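Local coordinates for protein UDP-N-acetylglucosamine 2-epimerase (Methanocaldococcus jannaschii, PDB 4NES) that probably catalyses the reversible epimerisation at C-2 of UDP-N-acetylglucosamine to UDP-N-acetylmannosamine, working as a homodimer with a GT-B fold, at residues L60-G63 against E69-G72; V89-G94 against R359-G364; E294-K299 against V317-L322. All blocks are in the same frame, centred on the assembly; numbering follows the deposited sequence.

The three contacts are spread over both halves of a GT-B fold, two Rossmann-like domains facing each other across a nucleotide-binding cleft. Interactions 1 and 2 belong to the domain built on the seven-stranded parallel sheet; helix 67-85, which carries part of interaction 1, runs directly into strand 89-93 of interaction 2, and their centres lie 24 Å apart. Interaction 3 sits in the six-stranded domain, its centre 34 Å from that of interaction 1 and 28 Å from that of interaction 2. Two of them reach ligands: Gln70 of interaction 1 lies about 4 Å from bound UDP-N-acetylglucosamine, nearest atoms, and Glu294 of interaction 3 holds the ribose of UDP.

Interaction 1 (L60-G63 against E69-G72); sequences LNIG and EQTG
With CG anti to the backbone N (chi1 -174°) and an extended chain beyond it, Gln70 carries its terminal amide off helix 67-85 to the loop carbonyl of Gly63. Ile62, whose CB points toward the helix, places CG2 anti to the backbone N, which brings that methyl against Gln70. The polar link is a single hydrogen bond, Gln70 NE2 to Gly63 O, 2.9 Å long and close to straight at 164°. Gly63 O lies nearly in the plane of the Gln70 amide, while NE2 stands 24° out of the carbonyl plane of Gly63. Beside this bond, Ile62 CG2 rests against the aliphatic part of the glutamine, 4.1 Å from Gln70 CG, and 3.8 Å from Gln70 O of the helix backbone. Gly63 has a positive phi, which by itself favours glycine. The other end of the amide is also engaged, since Gln70 OE1 accepts from Asn97 ND2. A leucine in place of Gln70 would probably leave the Gly63 carbonyl without this donor and Asn97 ND2 without this acceptor. Gln70 also touches bound UDP-N-acetylglucosamine. An amide suits the position because it donates at one end and accepts at the other, and these two bonds together fix its rotation beside the ligand.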
ATOM      1  N   LEU A  60      -2.846 -21.212  -4.125  1.00 10.88           N
ATOM      2  CA  LEU A  60      -3.546 -20.711  -2.946  1.00  9.89           C
ATOM      3  C   LEU A  60      -5.071 -20.737  -3.101  1.00 11.73           C
ATOM      4  O   LEU A  60      -5.800 -20.624  -2.114  1.00 13.73           O
ATOM      5  CB  LEU A  60      -3.063 -19.299  -2.597  1.00 12.38           C
ATOM      6  CG  LEU A  60      -1.544 -19.153  -2.496  1.00 11.69           C
ATOM      7  CD1 LEU A  60      -1.162 -17.762  -2.033  1.00 11.64           C
ATOM      8  CD2 LEU A  60      -0.952 -20.203  -1.570  1.00 14.87           C
ATOM      9  N   ASN A  61      -5.538 -20.888  -4.341  1.00 10.55           N
ATOM     10  CA  ASN A  61      -6.964 -21.065  -4.635  1.00 11.48           C
ATOM     11  C   ASN A  61      -7.846 -19.917  -4.126  1.00 13.57           C
ATOM     12  O   ASN A  61      -8.943 -20.147  -3.620  1.00 14.86           O
ATOM     13  CB  ASN A  61      -7.462 -22.401  -4.073  1.00 14.18           C
ATOM     14  CG  ASN A  61      -6.645 -23.579  -4.558  1.00 17.25           C
ATOM     15  OD1 ASN A  61      -6.147 -24.376  -3.758  1.00 26.62           O
ATOM     16  ND2 ASN A  61      -6.506 -23.704  -5.868  1.00 14.14           N
ATOM     17  N   ILE A  62      -7.369 -18.683  -4.272  1.00 11.76           N
ATOM     18  CA  ILE A  62      -8.091 -17.516  -3.770  1.00 11.01           C
ATOM     19  C   ILE A  62      -9.287 -17.181  -4.656  1.00 12.28           C
ATOM     20  O   ILE A  62     -10.398 -16.939  -4.169  1.00 13.24           O
ATOM     21  CB  ILE A  62      -7.178 -16.280  -3.697  1.00 11.04           C
ATOM     22  CG1 ILE A  62      -5.929 -16.567  -2.857  1.00 17.83           C
ATOM     23  CG2 ILE A  62      -7.946 -15.082  -3.136  1.00 12.18           C
ATOM     24  CD1 ILE A  62      -6.233 -16.990  -1.435  1.00 18.60           C
ATOM     25  N   GLY A  63      -9.050 -17.136  -5.963  1.00 11.04           N
ATOM     26  CA  GLY A  63     -10.117 -16.864  -6.907  1.00 11.21           C
ATOM     27  C   GLY A  63     -10.711 -15.480  -6.797  1.00 10.37           C
ATOM     28  O   GLY A  63     -10.029 -14.519  -6.416  1.00 11.89           O
ATOM     29  N   GLU A  69     -11.876  -8.595   0.308  1.00 10.25           N
ATOM     30  CA  GLU A  69     -11.973 -10.038   0.502  1.00 12.34           C
ATOM     31  C   GLU A  69     -10.822 -10.775  -0.193  1.00 11.48           C
ATOM     32  O   GLU A  69     -10.120 -11.583   0.416  1.00 11.63           O
ATOM     33  CB  GLU A  69     -13.326 -10.534  -0.027  1.00 16.29           C
ATOM     34  CG  GLU A  69     -13.487 -12.045  -0.045  1.00 19.32           C
ATOM     35  CD  GLU A  69     -14.632 -12.514  -0.935  1.00 30.95           C
ATOM     36  OE1 GLU A  69     -15.226 -11.681  -1.657  1.00 27.15           O
ATOM     37  OE2 GLU A  69     -14.934 -13.726  -0.913  1.00 37.31           O
ATOM     38  N   GLN A  70     -10.619 -10.474  -1.467  1.00 10.79           N
ATOM     39  CA  GLN A  70      -9.622 -11.158  -2.274  1.00 10.35           C
ATOM     40  C   GLN A  70      -8.208 -10.818  -1.807  1.00  9.82           C
ATOM     41  O   GLN A  70      -7.387 -11.710  -1.587  1.00  9.26           O
ATOM     42  CB  GLN A  70      -9.821 -10.749  -3.729  1.00 11.57           C
ATOM     43  CG  GLN A  70      -8.956 -11.475  -4.728  1.00 12.12           C
ATOM     44  CD  GLN A  70      -9.158 -10.923  -6.121  1.00 15.26           C
ATOM     45  OE1 GLN A  70      -8.814  -9.775  -6.392  1.00 15.79           O
ATOM     46  NE2 GLN A  70      -9.740 -11.726  -7.007  1.00 13.70           N
ATOM     47  N   THR A  71      -7.931  -9.527  -1.626  1.00  9.99           N
ATOM     48  CA  THR A  71      -6.597  -9.104  -1.204  1.00  8.87           C
ATOM     49  C   THR A  71      -6.305  -9.598   0.216  1.00  8.85           C
ATOM     50  O   THR A  71      -5.201 -10.042   0.503  1.00  9.23           O
ATOM     51  CB  THR A  71      -6.448  -7.578  -1.275  1.00 10.04           C
ATOM     52  OG1 THR A  71      -6.840  -7.121  -2.578  1.00  9.29           O
ATOM     53  CG2 THR A  71      -5.011  -7.150  -1.005  1.00 11.66           C
ATOM     54  N   GLY A  72      -7.302  -9.536   1.098  1.00  9.34           N
ATOM     55  CA  GLY A  72      -7.142 -10.017   2.462  1.00 11.06           C
ATOM     56  C   GLY A  72      -6.799 -11.495   2.557  1.00 10.12           C
ATOM     57  O   GLY A  72      -5.868 -11.886   3.269  1.00  9.12           O
TER

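Interaction 2 (V89-G94 against R359-G364)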
ATOM      1  N   VAL A  89      14.185 -13.014  -2.124  1.00 10.95           N
ATOM      2  CA  VAL A  89      13.579 -12.076  -3.068  1.00 10.85           C
ATOM      3  C   VAL A  89      12.225 -12.609  -3.533  1.00  9.42           C
ATOM      4  O   VAL A  89      12.073 -13.808  -3.788  1.00 11.47           O
ATOM      5  CB  VAL A  89      14.468 -11.841  -4.313  1.00 14.18           C
ATOM      6  CG1 VAL A  89      13.820 -10.831  -5.249  1.00 14.16           C
ATOM      7  CG2 VAL A  89      15.866 -11.381  -3.924  1.00 20.85           C
ATOM      8  N   VAL A  90      11.244 -11.711  -3.616  1.00  9.66           N
ATOM      9  CA  VAL A  90       9.944 -11.992  -4.212  1.00  9.62           C
ATOM     10  C   VAL A  90       9.793 -11.158  -5.478  1.00  8.95           C
ATOM     11  O   VAL A  90      10.035  -9.945  -5.471  1.00 11.82           O
ATOM     12  CB  VAL A  90       8.815 -11.689  -3.201  1.00 12.19           C
ATOM     13  CG1 VAL A  90       7.469 -11.468  -3.895  1.00 16.35           C
ATOM     14  CG2 VAL A  90       8.717 -12.808  -2.178  1.00 14.29           C
ATOM     15  N   VAL A  91       9.399 -11.811  -6.567  1.00  9.00           N
ATOM     16  CA  VAL A  91       9.181 -11.126  -7.836  1.00  8.31           C
ATOM     17  C   VAL A  91       7.684 -11.053  -8.117  1.00  9.26           C
ATOM     18  O   VAL A  91       6.989 -12.071  -8.058  1.00 10.32           O
ATOM     19  CB  VAL A  91       9.880 -11.864  -8.996  1.00  8.31           C
ATOM     20  CG1 VAL A  91       9.500 -11.254 -10.325  1.00 11.46           C
ATOM     21  CG2 VAL A  91      11.393 -11.809  -8.830  1.00 11.44           C
ATOM     22  N   VAL A  92       7.192  -9.844  -8.403  1.00  7.22           N
ATOM     23  CA  VAL A  92       5.806  -9.645  -8.822  1.00  8.41           C
ATOM     24  C   VAL A  92       5.785  -8.780 -10.067  1.00  8.20           C
ATOM     25  O   VAL A  92       6.643  -7.911 -10.245  1.00  9.47           O
ATOM     26  CB  VAL A  92       4.945  -9.007  -7.717  1.00  9.21           C
ATOM     27  CG1 VAL A  92       4.694 -10.018  -6.600  1.00 10.37           C
ATOM     28  CG2 VAL A  92       5.588  -7.725  -7.196  1.00  8.58           C
ATOM     29  N   GLN A  93       4.802  -9.022 -10.930  1.00  8.12           N
ATOM     30  CA  GLN A  93       4.739  -8.339 -12.219  1.00  7.88           C
ATOM     31  C   GLN A  93       3.449  -7.583 -12.372  1.00  8.49           C
ATOM     32  O   GLN A  93       2.378  -8.172 -12.347  1.00 10.69           O
ATOM     33  CB  GLN A  93       4.836  -9.350 -13.375  1.00 12.57           C
ATOM     34  CG  GLN A  93       4.971  -8.729 -14.788  1.00 11.42           C
ATOM     35  CD  GLN A  93       3.680  -8.134 -15.336  1.00 13.27           C
ATOM     36  OE1 GLN A  93       2.631  -8.771 -15.328  1.00 18.00           O
ATOM     37  NE2 GLN A  93       3.761  -6.902 -15.808  1.00 15.27           N
ATOM     38  N   GLY A  94       3.557  -6.279 -12.566  1.00  7.91           N
ATOM     39  CA  GLY A  94       2.405  -5.492 -12.975  1.00  7.62           C
ATOM     40  C   GLY A  94       1.599  -4.849 -11.857  1.00  8.66           C
ATOM     41  O   GLY A  94       2.138  -4.198 -10.952  1.00 11.13           O
ATOM     42  N   ARG A 359      19.785 -11.128 -14.464  1.00  9.32           N
ATOM     43  CA  ARG A 359      21.170 -10.735 -14.188  1.00  9.91           C
ATOM     44  C   ARG A 359      21.246  -9.731 -13.035  1.00  9.56           C
ATOM     45  O   ARG A 359      22.072  -9.874 -12.131  1.00 10.66           O
ATOM     46  CB  ARG A 359      21.853 -10.170 -15.442  1.00 10.67           C
ATOM     47  CG  ARG A 359      23.320  -9.818 -15.217  1.00 13.48           C
ATOM     48  CD  ARG A 359      23.938  -9.196 -16.474  1.00 20.96           C
ATOM     49  NE  ARG A 359      25.249  -8.603 -16.208  1.00 28.90           N
ATOM     50  CZ  ARG A 359      26.399  -9.261 -16.297  1.00 28.66           C
ATOM     51  NH1 ARG A 359      26.407 -10.541 -16.641  1.00 29.88           N
ATOM     52  NH2 ARG A 359      27.545  -8.641 -16.040  1.00 27.78           N
ATOM     53  N   ILE A 360      20.374  -8.728 -13.055  1.00  8.65           N
ATOM     54  CA  ILE A 360      20.357  -7.733 -11.984  1.00  9.77           C
ATOM     55  C   ILE A 360      20.073  -8.368 -10.626  1.00 10.22           C
ATOM     56  O   ILE A 360      20.731  -8.039  -9.631  1.00 12.03           O
ATOM     57  CB  ILE A 360      19.362  -6.584 -12.279  1.00  7.93           C
ATOM     58  CG1 ILE A 360      19.870  -5.754 -13.458  1.00 10.70           C
ATOM     59  CG2 ILE A 360      19.163  -5.685 -11.046  1.00 10.12           C
ATOM     60  CD1 ILE A 360      18.826  -4.854 -14.103  1.00 10.51           C
ATOM     61  N   LEU A 361      19.117  -9.293 -10.579  1.00  9.12           N
ATOM     62  CA  LEU A 361      18.771  -9.936  -9.317  1.00 10.98           C
ATOM     63  C   LEU A 361      19.902 -10.839  -8.856  1.00 13.07           C
ATOM     64  O   LEU A 361      20.128 -10.983  -7.661  1.00 14.00           O
ATOM     65  CB  LEU A 361      17.470 -10.727  -9.441  1.00 11.76           C
ATOM     66  CG  LEU A 361      16.218  -9.894  -9.697  1.00 11.19           C
ATOM     67  CD1 LEU A 361      15.038 -10.834  -9.893  1.00 16.49           C
ATOM     68  CD2 LEU A 361      15.960  -8.921  -8.549  1.00 15.53           C
ATOM     69  N   THR A 362      20.627 -11.428  -9.804  1.00  9.86           N
ATOM     70  CA  THR A 362      21.760 -12.281  -9.466  1.00 11.56           C
ATOM     71  C   THR A 362      22.866 -11.477  -8.790  1.00 12.96           C
ATOM     72  O   THR A 362      23.397 -11.882  -7.749  1.00 15.80           O
ATOM     73  CB  THR A 362      22.314 -12.984 -10.710  1.00 11.72           C
ATOM     74  OG1 THR A 362      21.313 -13.860 -11.236  1.00 14.81           O
ATOM     75  CG2 THR A 362      23.556 -13.805 -10.370  1.00 13.70           C
ATOM     76  N   TYR A 363      23.204 -10.326  -9.370  1.00 14.36           N
ATOM     77  CA  TYR A 363      24.279  -9.500  -8.821  1.00 15.76           C
ATOM     78  C   TYR A 363      23.826  -8.689  -7.609  1.00 19.41           C
ATOM     79  O   TYR A 363      24.605  -8.489  -6.668  1.00 22.27           O
ATOM     80  CB  TYR A 363      24.855  -8.570  -9.889  1.00 16.95           C
ATOM     81  CG  TYR A 363      25.810  -9.239 -10.860  1.00 18.20           C
ATOM     82  CD1 TYR A 363      25.340  -9.977 -11.933  1.00 18.36           C
ATOM     83  CD2 TYR A 363      27.184  -9.107 -10.712  1.00 19.27           C
ATOM     84  CE1 TYR A 363      26.208 -10.578 -12.833  1.00 17.24           C
ATOM     85  CE2 TYR A 363      28.059  -9.705 -11.600  1.00 18.33           C
ATOM     86  CZ  TYR A 363      27.567 -10.441 -12.656  1.00 17.61           C
ATOM     87  OH  TYR A 363      28.432 -11.035 -13.545  1.00 22.05           O
ATOM     88  N   GLY A 364      22.576  -8.233  -7.623  1.00 16.80           N
ATOM     89  CA  GLY A 364      22.049  -7.402  -6.553  1.00 18.35           C
ATOM     90  C   GLY A 364      22.390  -5.934  -6.736  1.00 20.49           C
ATOM     91  O   GLY A 364      23.180  -5.580  -7.617  1.00 28.31           O
TER
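Leu361 of helix 353-363 meets strand 89-93 through both of its terminal methyls. CD1 touches Val91 CG2 at 3.9 Å, while CD2 lies farther off, 4.4 Å from Val89 CG1. The fork of the leucine thus spans two valines two residues apart and therefore on the same face of the strand. The CB of Leu361 points toward the strand, and with CG anti to the carbonyl carbon (chi1 -66°) the fork reaches the valines. Around these three side chains, Leu3 of strand 3-7 and Ala114 of strand 112-116 each touch both Val91 and Leu361, and Leu16 of helix 10-23 also packs on Val91. The strand is fixed in the parallel sheet by backbone bonds from Val91 to Ser4 and Ile6 on one neighbour and from Val90 to Asp112 and Ala114 on the other. The last helix, following the six-stranded domain in the chain, thus returns to pack on the seven-stranded sheet of the N-terminal domain, as the C-terminal helix does in GT-B folds. Branched valines suit the extended strand, and the longer leucine bridges the distance; the join rests on dispersion and the exclusion of water, without a polar bond between the two segments.

Interaction 3 (E294-K299 against V317-L322); sequences EACILK and VGANIL. With UDP (uridine-5'-diphosphate), chain C.
The C-terminal Rossmann-like domain of the GT-B fold supplies this contact, where helix 289-298 packs on the turn leading into strand 320-322 at the edge of the parallel sheet. Cys296 is the bridge: its thiol, anti to the backbone N (chi1 -178°), lies 3.9 Å from Ala319 CB, and SG is also 4.3 Å from Val317 CG2. The thiol packs here as an apolar group against the two methyls, and the small alanine suits a place where the helix comes close, the CA atoms of Cys296 and Ala319 being 5.7 Å apart. Lys299 and Gly318, each the first residue to leave helical angles after its own helix, have positive phi and form Schellman motifs. At the backbone angles of Gly318 a CB would be jammed against the preceding carbonyl O, which calls for glycine. Beyond the turn, Asn320 bonds to Thr304 and Thr314, tying the edge strand to its surroundings; Trp344 joins the two sides, its NE1 bonding to Cys296 O while its side chain touches Ala319.

Two residues earlier on the helix, Glu294 faces the nucleotide cleft. Its chain is extended beyond CG, which delivers the carboxylate to the ribose of UDP, and Tyr271 OH gives OE2 a second partner. Glu278, a like charge, lies close to OE1. The two carboxylate oxygens divide the sugar's diol between them: UDP O2' donates to Glu294 OE1 at 2.7 Å, and UDP O3' donates to Glu294 OE2, also at 2.7 Å.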
ATOM      1  N   GLU A 294       1.380  -4.775 -27.314  1.00  8.58           N
ATOM      2  CA  GLU A 294       1.515  -5.705 -28.428  1.00  7.89           C
ATOM      3  C   GLU A 294       1.138  -5.089 -29.765  1.00  9.55           C
ATOM      4  O   GLU A 294       1.808  -5.333 -30.764  1.00  9.52           O
ATOM      5  CB  GLU A 294       0.718  -6.980 -28.153  1.00  9.81           C
ATOM      6  CG  GLU A 294       1.341  -7.751 -27.004  1.00 10.66           C
ATOM      7  CD  GLU A 294       0.455  -8.820 -26.429  1.00  9.92           C
ATOM      8  OE1 GLU A 294      -0.774  -8.803 -26.670  1.00 13.30           O
ATOM      9  OE2 GLU A 294       0.992  -9.679 -25.704  1.00 10.95           O
ATOM     10  N   ALA A 295       0.075  -4.288 -29.786  1.00  8.48           N
ATOM     11  CA  ALA A 295      -0.327  -3.603 -31.012  1.00  7.51           C
ATOM     12  C   ALA A 295       0.834  -2.741 -31.503  1.00 10.10           C
ATOM     13  O   ALA A 295       1.172  -2.742 -32.689  1.00 10.72           O
ATOM     14  CB  ALA A 295      -1.568  -2.755 -30.762  1.00  7.49           C
ATOM     15  N   CYS A 296       1.480  -2.041 -30.577  1.00  9.04           N
ATOM     16  CA  CYS A 296       2.586  -1.174 -30.936  1.00 10.51           C
ATOM     17  C   CYS A 296       3.757  -1.992 -31.496  1.00 10.56           C
ATOM     18  O   CYS A 296       4.337  -1.663 -32.544  1.00 10.29           O
ATOM     19  CB  CYS A 296       3.008  -0.364 -29.713  1.00  9.83           C
ATOM     20  SG  CYS A 296       4.341   0.811 -30.001  1.00 13.52           S
ATOM     21  N   ILE A 297       4.085  -3.076 -30.807  1.00  9.09           N
ATOM     22  CA  ILE A 297       5.189  -3.940 -31.198  1.00  9.78           C
ATOM     23  C   ILE A 297       4.958  -4.576 -32.568  1.00 13.25           C
ATOM     24  O   ILE A 297       5.879  -4.653 -33.397  1.00 13.50           O
ATOM     25  CB  ILE A 297       5.391  -5.026 -30.124  1.00  8.65           C
ATOM     26  CG1 ILE A 297       5.878  -4.385 -28.816  1.00 11.15           C
ATOM     27  CG2 ILE A 297       6.358  -6.112 -30.615  1.00 12.09           C
ATOM     28  CD1 ILE A 297       5.655  -5.251 -27.576  1.00 14.38           C
ATOM     29  N   LEU A 298       3.724  -5.004 -32.814  1.00 10.45           N
ATOM     30  CA  LEU A 298       3.360  -5.685 -34.052  1.00 11.96           C
ATOM     31  C   LEU A 298       3.063  -4.733 -35.206  1.00 11.59           C
ATOM     32  O   LEU A 298       2.770  -5.186 -36.321  1.00 14.08           O
ATOM     33  CB  LEU A 298       2.148  -6.580 -33.811  1.00 11.38           C
ATOM     34  CG  LEU A 298       2.392  -7.726 -32.840  1.00 13.41           C
ATOM     35  CD1 LEU A 298       1.083  -8.425 -32.485  1.00 14.51           C
ATOM     36  CD2 LEU A 298       3.394  -8.713 -33.435  1.00 17.12           C
ATOM     37  N   LYS A 299       3.148  -3.427 -34.943  1.00 10.53           N
ATOM     38  CA  LYS A 299       2.897  -2.382 -35.946  1.00 11.40           C
ATOM     39  C   LYS A 299       1.463  -2.424 -36.479  1.00 12.38           C
ATOM     40  O   LYS A 299       1.218  -2.273 -37.683  1.00 14.55           O
ATOM     41  CB  LYS A 299       3.879  -2.469 -37.121  1.00 14.37           C
ATOM     42  CG  LYS A 299       5.326  -2.554 -36.723  1.00 16.88           C
ATOM     43  CD  LYS A 299       5.802  -1.325 -35.987  1.00 19.59           C
ATOM     44  CE  LYS A 299       7.277  -1.496 -35.617  1.00 29.53           C
ATOM     45  NZ  LYS A 299       7.782  -0.406 -34.752  1.00 34.57           N
ATOM     46  N   VAL A 317       4.429   7.901 -29.841  1.00 14.59           N
ATOM     47  CA  VAL A 317       5.053   7.482 -31.107  1.00 16.18           C
ATOM     48  C   VAL A 317       4.067   7.376 -32.278  1.00 17.28           C
ATOM     49  O   VAL A 317       4.479   7.158 -33.420  1.00 22.45           O
ATOM     50  CB  VAL A 317       5.859   6.154 -30.974  1.00 16.37           C
ATOM     51  CG1 VAL A 317       6.887   6.264 -29.867  1.00 17.16           C
ATOM     52  CG2 VAL A 317       4.932   4.961 -30.741  1.00 18.14           C
ATOM     53  N   GLY A 318       2.770   7.517 -31.992  1.00 15.74           N
ATOM     54  CA  GLY A 318       1.740   7.585 -33.021  1.00 21.35           C
ATOM     55  C   GLY A 318       0.994   6.284 -33.271  1.00 13.90           C
ATOM     56  O   GLY A 318       0.171   6.186 -34.193  1.00 20.28           O
ATOM     57  N   ALA A 319       1.270   5.289 -32.441  1.00 14.67           N
ATOM     58  CA  ALA A 319       0.745   3.941 -32.636  1.00 12.68           C
ATOM     59  C   ALA A 319      -0.668   3.777 -32.071  1.00 10.66           C
ATOM     60  O   ALA A 319      -1.343   2.808 -32.396  1.00 11.20           O
ATOM     61  CB  ALA A 319       1.686   2.919 -32.010  1.00 13.49           C
ATOM     62  N   ASN A 320      -1.108   4.730 -31.245  1.00 11.31           N
ATOM     63  CA  ASN A 320      -2.277   4.546 -30.381  1.00 11.49           C
ATOM     64  C   ASN A 320      -2.964   5.889 -30.211  1.00 11.71           C
ATOM     65  O   ASN A 320      -2.318   6.937 -30.295  1.00 13.47           O
ATOM     66  CB  ASN A 320      -1.801   4.003 -29.025  1.00  9.08           C
ATOM     67  CG  ASN A 320      -2.937   3.528 -28.103  1.00  8.51           C
ATOM     68  OD1 ASN A 320      -4.089   3.348 -28.515  1.00 11.19           O
ATOM     69  ND2 ASN A 320      -2.585   3.288 -26.841  1.00 10.06           N
ATOM     70  N   ILE A 321      -4.271   5.848 -29.989  1.00 10.27           N
ATOM     71  CA  ILE A 321      -5.063   7.053 -29.764  1.00 12.21           C
ATOM     72  C   ILE A 321      -6.137   6.725 -28.735  1.00 14.03           C
ATOM     73  O   ILE A 321      -6.720   5.635 -28.772  1.00 13.16           O
ATOM     74  CB  ILE A 321      -5.676   7.564 -31.088  1.00 12.78           C
ATOM     75  CG1 ILE A 321      -6.497   8.836 -30.870  1.00 14.99           C
ATOM     76  CG2 ILE A 321      -6.488   6.471 -31.764  1.00 18.40           C
ATOM     77  CD1 ILE A 321      -6.847   9.526 -32.164  1.00 20.61           C
ATOM     78  N   LEU A 322      -6.375   7.653 -27.809  1.00 12.14           N
ATOM     79  CA  LEU A 322      -7.369   7.460 -26.757  1.00 13.03           C
ATOM     80  C   LEU A 322      -8.717   8.046 -27.159  1.00 11.83           C
ATOM     81  O   LEU A 322      -8.787   9.201 -27.588  1.00 14.74           O
ATOM     82  CB  LEU A 322      -6.913   8.131 -25.463  1.00 12.73           C
ATOM     83  CG  LEU A 322      -5.516   7.780 -24.964  1.00 15.85           C
ATOM     84  CD1 LEU A 322      -5.206   8.506 -23.672  1.00 18.39           C
ATOM     85  CD2 LEU A 322      -5.385   6.287 -24.777  1.00 20.45           C
TER
HETATM   86  N1  UDP C 401      -4.450 -12.327 -24.479  1.00  8.56           N
HETATM   87  C2  UDP C 401      -4.527 -13.633 -24.829  1.00  9.18           C
HETATM   88  N3  UDP C 401      -5.698 -14.142 -25.268  1.00  8.77           N
HETATM   89  C4  UDP C 401      -6.819 -13.394 -25.372  1.00  9.76           C
HETATM   90  C5  UDP C 401      -6.779 -12.039 -25.016  1.00  9.33           C
HETATM   91  C6  UDP C 401      -5.558 -11.533 -24.557  1.00  8.40           C
HETATM   92  O2  UDP C 401      -3.533 -14.359 -24.752  1.00  9.59           O
HETATM   93  O4  UDP C 401      -8.002 -13.971 -25.823  1.00 11.05           O
HETATM   94  C1' UDP C 401      -3.215 -11.724 -23.948  1.00  8.82           C
HETATM   95  C2' UDP C 401      -2.638 -10.615 -24.656  1.00  7.98           C
HETATM   96  O2' UDP C 401      -1.905 -11.067 -25.774  1.00 10.09           O
HETATM   97  C3' UDP C 401      -1.836  -9.940 -23.627  1.00  8.45           C
HETATM   98  C4' UDP C 401      -2.531 -10.241 -22.384  1.00  8.06           C
HETATM   99  O4' UDP C 401      -3.557 -11.154 -22.686  1.00  8.79           O
HETATM  100  O3' UDP C 401      -0.515 -10.397 -23.541  1.00  9.73           O
HETATM  101  C5' UDP C 401      -3.182  -9.055 -21.757  1.00 10.60           C
HETATM  102  O5' UDP C 401      -3.948  -9.408 -20.631  1.00  9.80           O
HETATM  103  PA  UDP C 401      -5.261  -8.627 -20.212  1.00  9.19           P
HETATM  104  O1A UDP C 401      -6.248  -9.637 -19.667  1.00 12.00           O
HETATM  105  O2A UDP C 401      -5.800  -7.878 -21.412  1.00  9.84           O
HETATM  106  O3A UDP C 401      -4.900  -7.660 -19.020  1.00  9.47           O
HETATM  107  PB  UDP C 401      -4.134  -6.296 -18.902  1.00  7.66           P
HETATM  108  O1B UDP C 401      -2.919  -6.301 -19.818  1.00 10.49           O
HETATM  109  O2B UDP C 401      -5.088  -5.175 -19.224  1.00  8.28           O
HETATM  110  O3B UDP C 401      -3.752  -6.273 -17.448  1.00  8.93           O